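Local coordinates for protein trichothecene 3-O-acetyltransferase (Gibberella zeae, PDB 2RKV) that transfers an acetyl group from acetyl-coenzyme A to the 3-hydroxyl of trichothecene mycotoxins such as T-2 toxin and deoxynivalenol, probably lowering their toxicity, at residues E200-G205 with L350-H355; Q6-G11 with L190-I195; Y106-F111 with R402-P407. All coordinates share one frame; numbering follows the deposited sequence.

Contact 1 (E200-G205 with L350-H355)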
ATOM      1  N   GLU A 200      17.137 -23.797   6.133  1.00 21.54           N
ATOM      2  CA  GLU A 200      18.334 -24.572   5.815  1.00 22.27           C
ATOM      3  C   GLU A 200      18.033 -25.622   4.742  1.00 22.60           C
ATOM      4  O   GLU A 200      16.972 -26.247   4.768  1.00 23.00           O
ATOM      5  CB  GLU A 200      18.875 -25.238   7.087  1.00 22.38           C
ATOM      6  N   ASN A 201      18.962 -25.786   3.796  1.00 23.22           N
ATOM      7  CA  ASN A 201      18.876 -26.790   2.721  0.50 23.46           C
ATOM      8  C   ASN A 201      17.554 -26.761   1.961  1.00 23.72           C
ATOM      9  O   ASN A 201      16.948 -27.802   1.682  1.00 23.98           O
ATOM     10  CB  ASN A 201      19.163 -28.197   3.263  0.50 23.55           C
ATOM     11  CG  ASN A 201      20.532 -28.305   3.904  0.50 23.83           C
ATOM     12  OD1 ASN A 201      21.547 -27.967   3.294  0.50 24.52           O
ATOM     13  ND2 ASN A 201      20.564 -28.777   5.144  0.50 24.03           N
ATOM     14  N   TYR A 202      17.114 -25.551   1.627  1.00 23.71           N
ATOM     15  CA  TYR A 202      15.817 -25.339   1.018  1.00 23.48           C
ATOM     16  C   TYR A 202      15.969 -25.181  -0.481  1.00 24.15           C
ATOM     17  O   TYR A 202      16.821 -24.426  -0.954  1.00 24.74           O
ATOM     18  CB  TYR A 202      15.169 -24.083   1.614  1.00 22.66           C
ATOM     19  CG  TYR A 202      13.745 -23.821   1.164  1.00 21.18           C
ATOM     20  CD1 TYR A 202      12.671 -24.476   1.765  1.00 20.02           C
ATOM     21  CD2 TYR A 202      13.474 -22.899   0.154  1.00 19.30           C
ATOM     22  CE1 TYR A 202      11.355 -24.225   1.367  1.00 19.38           C
ATOM     23  CE2 TYR A 202      12.169 -22.647  -0.259  1.00 18.92           C
ATOM     24  CZ  TYR A 202      11.116 -23.311   0.351  1.00 19.22           C
ATOM     25  OH  TYR A 202       9.827 -23.059  -0.054  1.00 19.73           O
ATOM     26  N   THR A 203      15.135 -25.895  -1.223  1.00 25.02           N
ATOM     27  CA  THR A 203      15.047 -25.712  -2.665  1.00 25.69           C
ATOM     28  C   THR A 203      13.714 -25.053  -3.016  1.00 25.34           C
ATOM     29  O   THR A 203      13.668 -23.860  -3.342  1.00 25.76           O
ATOM     30  CB  THR A 203      15.240 -27.045  -3.435  1.00 25.88           C
ATOM     31  OG1 THR A 203      14.559 -28.107  -2.749  1.00 28.20           O
ATOM     32  CG2 THR A 203      16.725 -27.386  -3.539  1.00 26.72           C
ATOM     33  N   ILE A 204      12.631 -25.823  -2.928  1.00 24.68           N
ATOM     34  CA  ILE A 204      11.294 -25.306  -3.207  1.00 24.09           C
ATOM     35  C   ILE A 204      10.245 -26.095  -2.424  1.00 23.44           C
ATOM     36  O   ILE A 204      10.330 -27.320  -2.322  1.00 24.28           O
ATOM     37  CB  ILE A 204      10.999 -25.283  -4.738  1.00 24.33           C
ATOM     38  CG1 ILE A 204       9.706 -24.528  -5.040  1.00 24.98           C
ATOM     39  CG2 ILE A 204      11.003 -26.702  -5.345  0.50 24.00           C
ATOM     40  CD1 ILE A 204       9.661 -23.995  -6.439  1.00 26.73           C
ATOM     41  N   GLY A 205       9.274 -25.389  -1.858  1.00 21.88           N
ATOM     42  CA  GLY A 205       8.212 -26.020  -1.093  1.00 20.39           C
ATOM     43  C   GLY A 205       6.916 -25.247  -1.232  1.00 19.21           C
ATOM     44  O   GLY A 205       6.852 -24.280  -1.997  1.00 19.05           O
ATOM     45  N   LEU A 350       9.808 -17.839   1.159  1.00 12.29           N
ATOM     46  CA  LEU A 350       9.930 -16.871   0.069  1.00 12.14           C
ATOM     47  C   LEU A 350      11.298 -16.165   0.102  1.00 11.92           C
ATOM     48  O   LEU A 350      11.988 -16.092  -0.923  1.00 12.77           O
ATOM     49  CB  LEU A 350       8.786 -15.852   0.109  1.00 11.89           C
ATOM     50  CG  LEU A 350       8.858 -14.744  -0.949  1.00 11.57           C
ATOM     51  CD1 LEU A 350       8.870 -15.307  -2.386  1.00 11.63           C
ATOM     52  CD2 LEU A 350       7.731 -13.767  -0.780  1.00 12.25           C
ATOM     53  N   ALA A 351      11.695 -15.677   1.277  1.00 11.78           N
ATOM     54  CA  ALA A 351      12.998 -15.022   1.427  1.00 11.60           C
ATOM     55  C   ALA A 351      14.141 -15.963   1.049  1.00 11.83           C
ATOM     56  O   ALA A 351      15.069 -15.563   0.358  1.00 11.75           O
ATOM     57  CB  ALA A 351      13.187 -14.463   2.842  1.00 11.27           C
ATOM     58  N   THR A 352      14.047 -17.226   1.470  1.00 12.35           N
ATOM     59  CA  THR A 352      15.095 -18.217   1.190  1.00 12.55           C
ATOM     60  C   THR A 352      15.201 -18.518  -0.305  1.00 12.48           C
ATOM     61  O   THR A 352      16.303 -18.550  -0.859  1.00 12.89           O
ATOM     62  CB  THR A 352      14.883 -19.516   2.008  1.00 12.57           C
ATOM     63  OG1 THR A 352      14.890 -19.191   3.404  1.00 12.44           O
ATOM     64  CG2 THR A 352      16.015 -20.505   1.748  1.00 13.61           C
ATOM     65  N   TYR A 353      14.056 -18.712  -0.960  1.00 12.57           N
ATOM     66  CA  TYR A 353      14.040 -18.939  -2.402  1.00 12.86           C
ATOM     67  C   TYR A 353      14.688 -17.772  -3.150  1.00 13.10           C
ATOM     68  O   TYR A 353      15.505 -17.972  -4.056  1.00 13.57           O
ATOM     69  CB  TYR A 353      12.617 -19.165  -2.912  1.00 13.22           C
ATOM     70  CG  TYR A 353      12.579 -19.529  -4.376  1.00 13.63           C
ATOM     71  CD1 TYR A 353      12.739 -20.855  -4.787  1.00 15.49           C
ATOM     72  CD2 TYR A 353      12.405 -18.550  -5.356  1.00 14.55           C
ATOM     73  CE1 TYR A 353      12.711 -21.196  -6.137  1.00 15.53           C
ATOM     74  CE2 TYR A 353      12.384 -18.883  -6.714  1.00 14.63           C
ATOM     75  CZ  TYR A 353      12.534 -20.208  -7.091  1.00 15.61           C
ATOM     76  OH  TYR A 353      12.505 -20.549  -8.428  1.00 16.63           O
ATOM     77  N   LEU A 354      14.311 -16.553  -2.770  1.00 12.65           N
ATOM     78  CA  LEU A 354      14.912 -15.357  -3.362  1.00 12.64           C
ATOM     79  C   LEU A 354      16.420 -15.345  -3.123  1.00 13.10           C
ATOM     80  O   LEU A 354      17.210 -15.149  -4.047  1.00 13.01           O
ATOM     81  CB  LEU A 354      14.263 -14.104  -2.776  1.00 12.37           C
ATOM     82  CG  LEU A 354      12.874 -13.790  -3.327  1.00 11.51           C
ATOM     83  CD1 LEU A 354      12.134 -12.865  -2.358  1.00 11.57           C
ATOM     84  CD2 LEU A 354      12.940 -13.172  -4.735  1.00 12.29           C
ATOM     85  N   HIS A 355      16.819 -15.560  -1.876  1.00 13.43           N
ATOM     86  CA  HIS A 355      18.231 -15.556  -1.519  1.00 14.67           C
ATOM     87  C   HIS A 355      19.037 -16.563  -2.355  1.00 15.09           C
ATOM     88  O   HIS A 355      20.151 -16.262  -2.809  1.00 15.17           O
ATOM     89  CB  HIS A 355      18.379 -15.848  -0.025  1.00 14.81           C
ATOM     90  CG  HIS A 355      19.801 -15.908   0.445  1.00 16.14           C
ATOM     91  ND1 HIS A 355      20.645 -14.822   0.404  1.00 18.10           N
ATOM     92  CD2 HIS A 355      20.517 -16.925   0.981  1.00 17.99           C
ATOM     93  CE1 HIS A 355      21.826 -15.165   0.890  1.00 18.47           C
ATOM     94  NE2 HIS A 355      21.775 -16.437   1.244  1.00 19.55           N
TER
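Tyr353 and Tyr202, with Thr352 beside them, carry most of this contact between a loop and one side of a helix. The Tyr353 ring reaches out from the helix and turns its edge to the loop backbone: Thr203 O lies in the ring plane, 3.5 Å from CD1. Ile204 runs side by side with this ring, pointing the same way, and brings its terminal CD1 to 4.2 Å from Tyr353 CE1. Tyr202 comes in from the loop and crosses Thr352, whose methyl CG2 sits 3.7 Å from Tyr202 CB and nearly as close to CD2. That methyl is set anti to the backbone N (OG1 at chi1 -59°), which turns it to the loop while OG1 stays beside the backbone N. In the BAHD fold, two domains are joined by a long crossover segment; 200-205 belongs to the long connection between helix 182-187 and strand 229-236, and here it passes beside helix 340-356. No hydrogen bond links the two segments directly. Thr352 OG1 bonds instead to Arg348 O and to Leu199 N, just ahead of the loop segment. The hydroxyl of Tyr202 is hydrogen-bonded to Glu207, and Ile212 packs against both Ile204 and Tyr353.

Contact 2 (Q6-G11 with L190-I195)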
ATOM      1  N   GLN A   6      22.045  -3.055   2.274  1.00  9.66           N
ATOM      2  CA  GLN A   6      21.382  -4.020   1.393  1.00 10.00           C
ATOM      3  C   GLN A   6      19.880  -4.015   1.672  1.00  9.87           C
ATOM      4  O   GLN A   6      19.461  -3.998   2.831  1.00  9.33           O
ATOM      5  CB  GLN A   6      21.958  -5.415   1.599  1.00  9.98           C
ATOM      6  CG  GLN A   6      21.518  -6.414   0.532  1.00 12.01           C
ATOM      7  CD  GLN A   6      22.303  -7.705   0.560  1.00 14.32           C
ATOM      8  OE1 GLN A   6      21.730  -8.793   0.459  1.00 16.59           O
ATOM      9  NE2 GLN A   6      23.618  -7.600   0.708  1.00 12.73           N
ATOM     10  N   LEU A   7      19.064  -4.009   0.615  1.00 10.21           N
ATOM     11  CA  LEU A   7      17.618  -4.085   0.798  1.00 10.55           C
ATOM     12  C   LEU A   7      17.238  -5.389   1.475  1.00 10.34           C
ATOM     13  O   LEU A   7      17.975  -6.377   1.397  1.00 10.28           O
ATOM     14  CB  LEU A   7      16.893  -4.007  -0.549  1.00 10.47           C
ATOM     15  CG  LEU A   7      16.939  -2.712  -1.365  1.00 13.61           C
ATOM     16  CD1 LEU A   7      15.723  -2.656  -2.281  1.00 13.91           C
ATOM     17  CD2 LEU A   7      17.000  -1.489  -0.504  1.00 13.70           C
ATOM     18  N   ASP A   8      16.067  -5.388   2.121  1.00 10.09           N
ATOM     19  CA  ASP A   8      15.447  -6.636   2.555  1.00  9.72           C
ATOM     20  C   ASP A   8      15.484  -7.610   1.389  1.00 10.09           C
ATOM     21  O   ASP A   8      15.304  -7.208   0.236  1.00 10.07           O
ATOM     22  CB  ASP A   8      13.981  -6.394   2.929  1.00  9.69           C
ATOM     23  CG  ASP A   8      13.834  -5.551   4.175  1.00  9.85           C
ATOM     24  OD1 ASP A   8      13.986  -6.107   5.282  1.00 10.38           O
ATOM     25  OD2 ASP A   8      13.530  -4.350   4.036  1.00  9.76           O
ATOM     26  N   THR A   9      15.706  -8.886   1.684  1.00 10.10           N
ATOM     27  CA  THR A   9      15.666  -9.896   0.621  1.00 10.69           C
ATOM     28  C   THR A   9      14.317  -9.876  -0.110  1.00 10.54           C
ATOM     29  O   THR A   9      14.271  -9.973  -1.341  1.00 10.87           O
ATOM     30  CB  THR A   9      16.041 -11.286   1.158  1.00 10.63           C
ATOM     31  OG1 THR A   9      17.366 -11.211   1.709  1.00 12.29           O
ATOM     32  CG2 THR A   9      16.020 -12.328   0.031  1.00 10.77           C
ATOM     33  N   LEU A  10      13.236  -9.699   0.646  1.00 11.09           N
ATOM     34  CA  LEU A  10      11.898  -9.587   0.070  1.00 11.16           C
ATOM     35  C   LEU A  10      11.774  -8.361  -0.832  1.00 11.61           C
ATOM     36  O   LEU A  10      10.981  -8.363  -1.784  1.00 12.07           O
ATOM     37  CB  LEU A  10      10.839  -9.545   1.177  1.00 11.22           C
ATOM     38  CG  LEU A  10      10.708 -10.801   2.044  1.00 11.96           C
ATOM     39  CD1 LEU A  10       9.783 -10.514   3.229  1.00 12.41           C
ATOM     40  CD2 LEU A  10      10.190 -11.969   1.210  1.00 13.05           C
ATOM     41  N   GLY A  11      12.564  -7.325  -0.540  1.00 11.79           N
ATOM     42  CA  GLY A  11      12.572  -6.099  -1.344  1.00 12.57           C
ATOM     43  C   GLY A  11      13.363  -6.225  -2.639  1.00 13.53           C
ATOM     44  O   GLY A  11      13.418  -5.281  -3.442  1.00 13.79           O
ATOM     45  N   LEU A 190      18.085  -1.309  12.092  1.00 11.35           N
ATOM     46  CA  LEU A 190      18.239  -2.760  12.042  1.00 11.60           C
ATOM     47  C   LEU A 190      18.806  -3.182  10.691  1.00 11.83           C
ATOM     48  O   LEU A 190      18.412  -2.654   9.647  1.00 12.29           O
ATOM     49  CB  LEU A 190      16.900  -3.461  12.279  1.00 11.79           C
ATOM     50  CG  LEU A 190      16.256  -3.300  13.659  1.00 12.68           C
ATOM     51  CD1 LEU A 190      14.858  -3.890  13.623  1.00 12.46           C
ATOM     52  CD2 LEU A 190      17.102  -3.958  14.753  1.00 14.53           C
ATOM     53  N   ASP A 191      19.733  -4.133  10.713  1.00 11.44           N
ATOM     54  CA  ASP A 191      20.237  -4.712   9.476  1.00 12.01           C
ATOM     55  C   ASP A 191      19.094  -5.431   8.758  1.00 11.79           C
ATOM     56  O   ASP A 191      18.331  -6.184   9.377  1.00 12.29           O
ATOM     57  CB  ASP A 191      21.386  -5.673   9.756  1.00 11.64           C
ATOM     58  CG  ASP A 191      22.233  -5.942   8.526  1.00 14.47           C
ATOM     59  OD1 ASP A 191      22.435  -5.018   7.703  1.00 14.30           O
ATOM     60  OD2 ASP A 191      22.699  -7.085   8.382  1.00 19.20           O
ATOM     61  N   ARG A 192      18.981  -5.197   7.456  1.00 11.50           N
ATOM     62  CA  ARG A 192      17.848  -5.719   6.687  1.00 11.22           C
ATOM     63  C   ARG A 192      18.127  -7.100   6.120  1.00 11.92           C
ATOM     64  O   ARG A 192      17.232  -7.932   6.080  1.00 11.68           O
ATOM     65  CB  ARG A 192      17.477  -4.784   5.536  1.00 11.12           C
ATOM     66  CG  ARG A 192      17.361  -3.329   5.941  1.00 11.23           C
ATOM     67  CD  ARG A 192      16.629  -2.530   4.884  1.00 10.55           C
ATOM     68  NE  ARG A 192      16.421  -1.152   5.321  1.00  9.29           N
ATOM     69  CZ  ARG A 192      15.561  -0.315   4.746  1.00  9.42           C
ATOM     70  NH1 ARG A 192      14.841  -0.713   3.697  1.00  9.76           N
ATOM     71  NH2 ARG A 192      15.424   0.919   5.218  1.00  9.71           N
ATOM     72  N   LYS A 193      19.356  -7.337   5.663  1.00 12.83           N
ATOM     73  CA  LYS A 193      19.645  -8.561   4.904  1.00 13.94           C
ATOM     74  C   LYS A 193      19.555  -9.836   5.741  1.00 14.14           C
ATOM     75  O   LYS A 193      19.499 -10.934   5.195  1.00 14.51           O
ATOM     76  CB  LYS A 193      20.993  -8.474   4.184  1.00 14.36           C
ATOM     77  CG  LYS A 193      22.212  -8.493   5.096  1.00 14.67           C
ATOM     78  CD  LYS A 193      23.522  -8.329   4.307  1.00 14.80           C
ATOM     79  CE  LYS A 193      23.911  -9.581   3.534  1.00 16.05           C
ATOM     80  NZ  LYS A 193      25.186  -9.385   2.751  1.00 16.97           N
ATOM     81  N   THR A 194      19.520  -9.681   7.061  1.00 14.46           N
ATOM     82  CA  THR A 194      19.456 -10.836   7.964  1.00 14.93           C
ATOM     83  C   THR A 194      18.143 -10.897   8.748  1.00 14.96           C
ATOM     84  O   THR A 194      17.955 -11.793   9.577  1.00 15.76           O
ATOM     85  CB  THR A 194      20.630 -10.833   8.962  1.00 15.32           C
ATOM     86  OG1 THR A 194      20.586  -9.624   9.729  1.00 16.37           O
ATOM     87  CG2 THR A 194      21.977 -10.946   8.226  1.00 15.94           C
ATOM     88  N   ILE A 195      17.225  -9.970   8.474  1.00 14.53           N
ATOM     89  CA  ILE A 195      16.027  -9.819   9.315  1.00 14.49           C
ATOM     90  C   ILE A 195      15.007 -10.963   9.174  1.00 14.36           C
ATOM     91  O   ILE A 195      14.171 -11.175  10.061  1.00 14.32           O
ATOM     92  CB  ILE A 195      15.368  -8.418   9.142  1.00 14.13           C
ATOM     93  CG1 ILE A 195      14.664  -8.016  10.450  1.00 14.96           C
ATOM     94  CG2 ILE A 195      14.448  -8.368   7.896  1.00 14.60           C
ATOM     95  CD1 ILE A 195      14.316  -6.544  10.566  1.00 15.10           C
TER
HETATM   96  O   HOH W   1      14.439  -3.043   1.876  1.00 10.27           O
HETATM   97  O   HOH W   2      16.089  -9.762   4.455  1.00 11.73           O
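Asp8 and Arg192 cross at a slant, their carboxylate and guanidinium planes 38° apart. Asp8 OD2 lies 3.9 Å from Arg192 NH1, a long salt bridge rather than a close ion pair, and a water fills in: it accepts from NH1 in the guanidinium plane and from Asp8 N, and donates to OD2 at 2.7 Å. Arg192 is extended from CG to NE, and its aliphatic part runs past the Gln6 carbonyl, with CB 3.4 Å from Gln6 O. The other carboxylate oxygen, Asp8 OD1, has the methyl CG2 of Ile195 at 3.5 Å. The Lys193 chain crosses that of Gln6 obliquely, its CB and CE both near Gln6 CD. A second water takes the N-H of Thr9 and donates to Arg192 O, which also receives Ile195 N in closing a type I turn. Tyr305 OH and Leu308 N hold the two Asp8 oxygens, while Ala158 O and the Trp55 ring engage Arg192, so carboxylate and guanidinium are each held from several directions. The arrangement is a water-mediated junction, joining the end of strand 5-6 and the loop after it to the start of the long interdomain connection characteristic of BAHD acyltransferases.

Contact 3 (Y106-F111 with R402-P407)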
ATOM      1  N   TYR A 106     -13.805  13.973  -1.316  1.00 13.38           N
ATOM      2  CA  TYR A 106     -12.398  13.587  -1.507  1.00 12.89           C
ATOM      3  C   TYR A 106     -12.196  12.387  -2.456  1.00 12.31           C
ATOM      4  O   TYR A 106     -11.591  11.373  -2.081  1.00 11.92           O
ATOM      5  CB  TYR A 106     -11.705  13.344  -0.149  1.00 13.03           C
ATOM      6  CG  TYR A 106     -12.129  14.302   0.940  1.00 13.38           C
ATOM      7  CD1 TYR A 106     -13.085  13.926   1.889  1.00 12.65           C
ATOM      8  CD2 TYR A 106     -11.597  15.595   1.018  1.00 12.60           C
ATOM      9  CE1 TYR A 106     -13.493  14.797   2.889  1.00 13.83           C
ATOM     10  CE2 TYR A 106     -11.995  16.479   2.026  1.00 14.56           C
ATOM     11  CZ  TYR A 106     -12.954  16.071   2.950  1.00 14.37           C
ATOM     12  OH  TYR A 106     -13.372  16.909   3.958  1.00 14.54           O
ATOM     13  N   PRO A 107     -12.661  12.511  -3.713  1.00 12.14           N
ATOM     14  CA  PRO A 107     -12.517  11.403  -4.658  1.00 12.41           C
ATOM     15  C   PRO A 107     -11.084  11.189  -5.124  1.00 12.65           C
ATOM     16  O   PRO A 107     -10.289  12.136  -5.167  1.00 12.34           O
ATOM     17  CB  PRO A 107     -13.391  11.838  -5.844  1.00 12.26           C
ATOM     18  CG  PRO A 107     -13.363  13.306  -5.796  1.00 12.07           C
ATOM     19  CD  PRO A 107     -13.320  13.674  -4.333  1.00 12.19           C
ATOM     20  N   MET A 108     -10.774   9.945  -5.492  1.00 12.43           N
ATOM     21  CA  MET A 108      -9.448   9.600  -5.988  1.00 13.47           C
ATOM     22  C   MET A 108      -9.054  10.441  -7.202  1.00 13.37           C
ATOM     23  O   MET A 108      -7.887  10.808  -7.365  1.00 13.45           O
ATOM     24  CB  MET A 108      -9.384   8.120  -6.343  1.00 13.50           C
ATOM     25  CG  MET A 108      -7.979   7.549  -6.299  1.00 13.80           C
ATOM     26  SD  MET A 108      -8.028   5.801  -6.675  1.00 14.43           S
ATOM     27  CE  MET A 108      -6.444   5.243  -6.022  1.00 13.18           C
ATOM     28  N   ALA A 109     -10.042  10.749  -8.043  1.00 13.45           N
ATOM     29  CA  ALA A 109      -9.811  11.524  -9.263  1.00 13.41           C
ATOM     30  C   ALA A 109      -9.253  12.926  -8.989  1.00 13.31           C
ATOM     31  O   ALA A 109      -8.618  13.519  -9.867  1.00 13.45           O
ATOM     32  CB  ALA A 109     -11.099  11.603 -10.095  1.00 13.76           C
ATOM     33  N   MET A 110      -9.500  13.457  -7.791  1.00 12.47           N
ATOM     34  CA  MET A 110      -8.974  14.778  -7.412  1.00 12.94           C
ATOM     35  C   MET A 110      -7.560  14.732  -6.821  1.00 12.55           C
ATOM     36  O   MET A 110      -6.994  15.776  -6.475  1.00 12.92           O
ATOM     37  CB  MET A 110      -9.932  15.496  -6.457  1.00 12.35           C
ATOM     38  CG  MET A 110     -11.168  16.074  -7.152  1.00 13.13           C
ATOM     39  SD  MET A 110     -12.266  16.882  -5.988  1.00 14.38           S
ATOM     40  CE  MET A 110     -13.649  17.235  -7.075  1.00 13.71           C
ATOM     41  N   PHE A 111      -7.009  13.524  -6.706  1.00 12.57           N
ATOM     42  CA  PHE A 111      -5.617  13.335  -6.291  1.00 11.72           C
ATOM     43  C   PHE A 111      -4.852  12.739  -7.471  1.00 12.03           C
ATOM     44  O   PHE A 111      -4.425  11.581  -7.441  1.00 11.58           O
ATOM     45  CB  PHE A 111      -5.520  12.408  -5.063  1.00 11.54           C
ATOM     46  CG  PHE A 111      -6.154  12.951  -3.820  1.00 11.36           C
ATOM     47  CD1 PHE A 111      -5.387  13.636  -2.870  1.00 10.32           C
ATOM     48  CD2 PHE A 111      -7.516  12.768  -3.576  1.00 10.84           C
ATOM     49  CE1 PHE A 111      -5.971  14.131  -1.697  1.00 11.17           C
ATOM     50  CE2 PHE A 111      -8.111  13.262  -2.415  1.00 12.10           C
ATOM     51  CZ  PHE A 111      -7.338  13.940  -1.468  1.00 12.10           C
ATOM     52  N   ARG A 402      -5.024   7.786  -1.280  1.00 11.09           N
ATOM     53  CA  ARG A 402      -4.055   7.397  -2.284  1.00 11.07           C
ATOM     54  C   ARG A 402      -4.326   8.114  -3.608  1.00 11.04           C
ATOM     55  O   ARG A 402      -5.470   8.102  -4.099  1.00 11.02           O
ATOM     56  CB  ARG A 402      -4.075   5.886  -2.524  1.00 10.90           C
ATOM     57  CG  ARG A 402      -2.764   5.426  -3.115  1.00 11.61           C
ATOM     58  CD  ARG A 402      -2.856   4.295  -4.131  1.00 10.51           C
ATOM     59  NE  ARG A 402      -1.492   3.919  -4.513  1.00 11.29           N
ATOM     60  CZ  ARG A 402      -0.720   4.624  -5.346  1.00 11.82           C
ATOM     61  NH1 ARG A 402      -1.182   5.727  -5.932  1.00 11.81           N
ATOM     62  NH2 ARG A 402       0.522   4.225  -5.597  1.00 10.95           N
ATOM     63  N   PRO A 403      -3.281   8.721  -4.210  1.00 10.74           N
ATOM     64  CA  PRO A 403      -3.440   9.255  -5.574  1.00 10.67           C
ATOM     65  C   PRO A 403      -3.912   8.240  -6.619  1.00 11.10           C
ATOM     66  O   PRO A 403      -3.556   7.054  -6.578  1.00 11.16           O
ATOM     67  CB  PRO A 403      -2.024   9.744  -5.924  1.00 10.71           C
ATOM     68  CG  PRO A 403      -1.466  10.160  -4.578  1.00 10.00           C
ATOM     69  CD  PRO A 403      -1.935   9.012  -3.681  1.00 11.07           C
ATOM     70  N   ILE A 404      -4.713   8.726  -7.558  1.00 11.21           N
ATOM     71  CA  ILE A 404      -5.088   7.934  -8.721  1.00 11.76           C
ATOM     72  C   ILE A 404      -3.886   7.761  -9.659  1.00 12.52           C
ATOM     73  O   ILE A 404      -3.060   8.669  -9.813  1.00 13.19           O
ATOM     74  CB  ILE A 404      -6.304   8.564  -9.464  1.00 11.89           C
ATOM     75  CG1 ILE A 404      -6.965   7.546 -10.399  1.00 12.12           C
ATOM     76  CG2 ILE A 404      -5.915   9.856 -10.202  1.00 12.26           C
ATOM     77  CD1 ILE A 404      -8.367   7.955 -10.856  1.00 12.30           C
ATOM     78  N   PHE A 405      -3.791   6.583 -10.259  1.00 12.47           N
ATOM     79  CA  PHE A 405      -2.811   6.308 -11.293  1.00 12.50           C
ATOM     80  C   PHE A 405      -3.469   5.428 -12.357  1.00 12.66           C
ATOM     81  O   PHE A 405      -4.708   5.362 -12.417  1.00 12.81           O
ATOM     82  CB  PHE A 405      -1.504   5.721 -10.714  1.00 12.39           C
ATOM     83  CG  PHE A 405      -1.655   4.397  -9.990  1.00 12.34           C
ATOM     84  CD1 PHE A 405      -1.097   3.238 -10.529  1.00 13.12           C
ATOM     85  CD2 PHE A 405      -2.287   4.319  -8.743  1.00 11.95           C
ATOM     86  CE1 PHE A 405      -1.199   2.002  -9.864  1.00 12.63           C
ATOM     87  CE2 PHE A 405      -2.391   3.087  -8.063  1.00 13.36           C
ATOM     88  CZ  PHE A 405      -1.838   1.926  -8.632  1.00 11.92           C
ATOM     89  N   GLU A 406      -2.669   4.789 -13.206  1.00 12.93           N
ATOM     90  CA  GLU A 406      -3.239   3.932 -14.246  1.00 13.52           C
ATOM     91  C   GLU A 406      -4.117   2.861 -13.603  1.00 13.58           C
ATOM     92  O   GLU A 406      -3.767   2.325 -12.549  1.00 12.88           O
ATOM     93  CB  GLU A 406      -2.145   3.269 -15.089  1.00 13.59           C
ATOM     94  CG  GLU A 406      -1.415   4.216 -16.049  1.00 15.06           C
ATOM     95  CD  GLU A 406      -0.305   5.035 -15.384  1.00 17.21           C
ATOM     96  OE1 GLU A 406      -0.002   4.806 -14.187  1.00 17.47           O
ATOM     97  OE2 GLU A 406       0.267   5.912 -16.073  1.00 17.94           O
ATOM     98  N   PRO A 407      -5.268   2.556 -14.227  1.00 14.13           N
ATOM     99  CA  PRO A 407      -6.056   1.427 -13.749  1.00 14.11           C
ATOM    100  C   PRO A 407      -5.233   0.145 -13.805  1.00 14.51           C
ATOM    101  O   PRO A 407      -4.473  -0.067 -14.757  1.00 14.80           O
ATOM    102  CB  PRO A 407      -7.218   1.364 -14.752  1.00 14.68           C
ATOM    103  CG  PRO A 407      -7.344   2.749 -15.259  1.00 14.39           C
ATOM    104  CD  PRO A 407      -5.922   3.235 -15.361  1.00 14.25           C
TER
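Met108 lays its extended side chain along the backbone of 402-404, with CG 3.4 Å from Arg402 O and the terminal methyl CE 3.5 Å from Pro403 O. This meeting joins the N-terminal part of the BAHD acyltransferase fold to a segment from late in the chain: a short 3-10 turn at 108-110 packs on residues that have just left strand 399-401, the edge strand that the later part of the chain adds to the N-terminal sheet. CG of Met108 is anti to its own nitrogen (chi1 -156°), a setting that sends the thioether across the neighbouring chain. Ile404 adds to the same contact, its CB 3.7 Å from Met108 CG and its CD1 near Ala109 CA. Trp231 touches both Met108 and Ile404, so strand 229-236 packs against this apolar patch. Phe111 takes part chiefly through its backbone and CB; its ring leads away, towards strand 20-28 and helix 98-104. Its carbonyl oxygen has Pro403 CB and Ile404 CG2 close by. The Arg402 chain bends at chi2, and its NH1 donates a hydrogen bond to Pro403 O at 2.8 Å, close to the guanidinium plane. NH1 also bonds to Gln22 and NH2 to Thr121, while Phe405 CE2 lies 3.5 Å above the centre of one guanidinium face. The single hydrogen bond across the contact runs from Ile404 N to Phe111 O, 2.9 Å long and bent to 140° at the hydrogen.

In the fold
Contacts 1 and 2 are neighbours, with centres 15 Å apart, and they touch where Thr9 and Leu10 pack against helix 340-356. Both use parts of the connection between helix 182-187 and strand 229-236. Contact 1 lies at the surface and depends on ring and methyl packing, with a backbone carbonyl at a ring edge; contact 2, partly buried, relies on a long salt bridge and waters. Contact 3 is buried across the chain's centre from both, its nearest atoms about 16 Å from contact 2, and combines apolar packing with a direct backbone hydrogen bond. Its Arg402 side chain comes within about 6 Å of the bound T-2 toxin, against about 11 Å for Asp8 in contact 2.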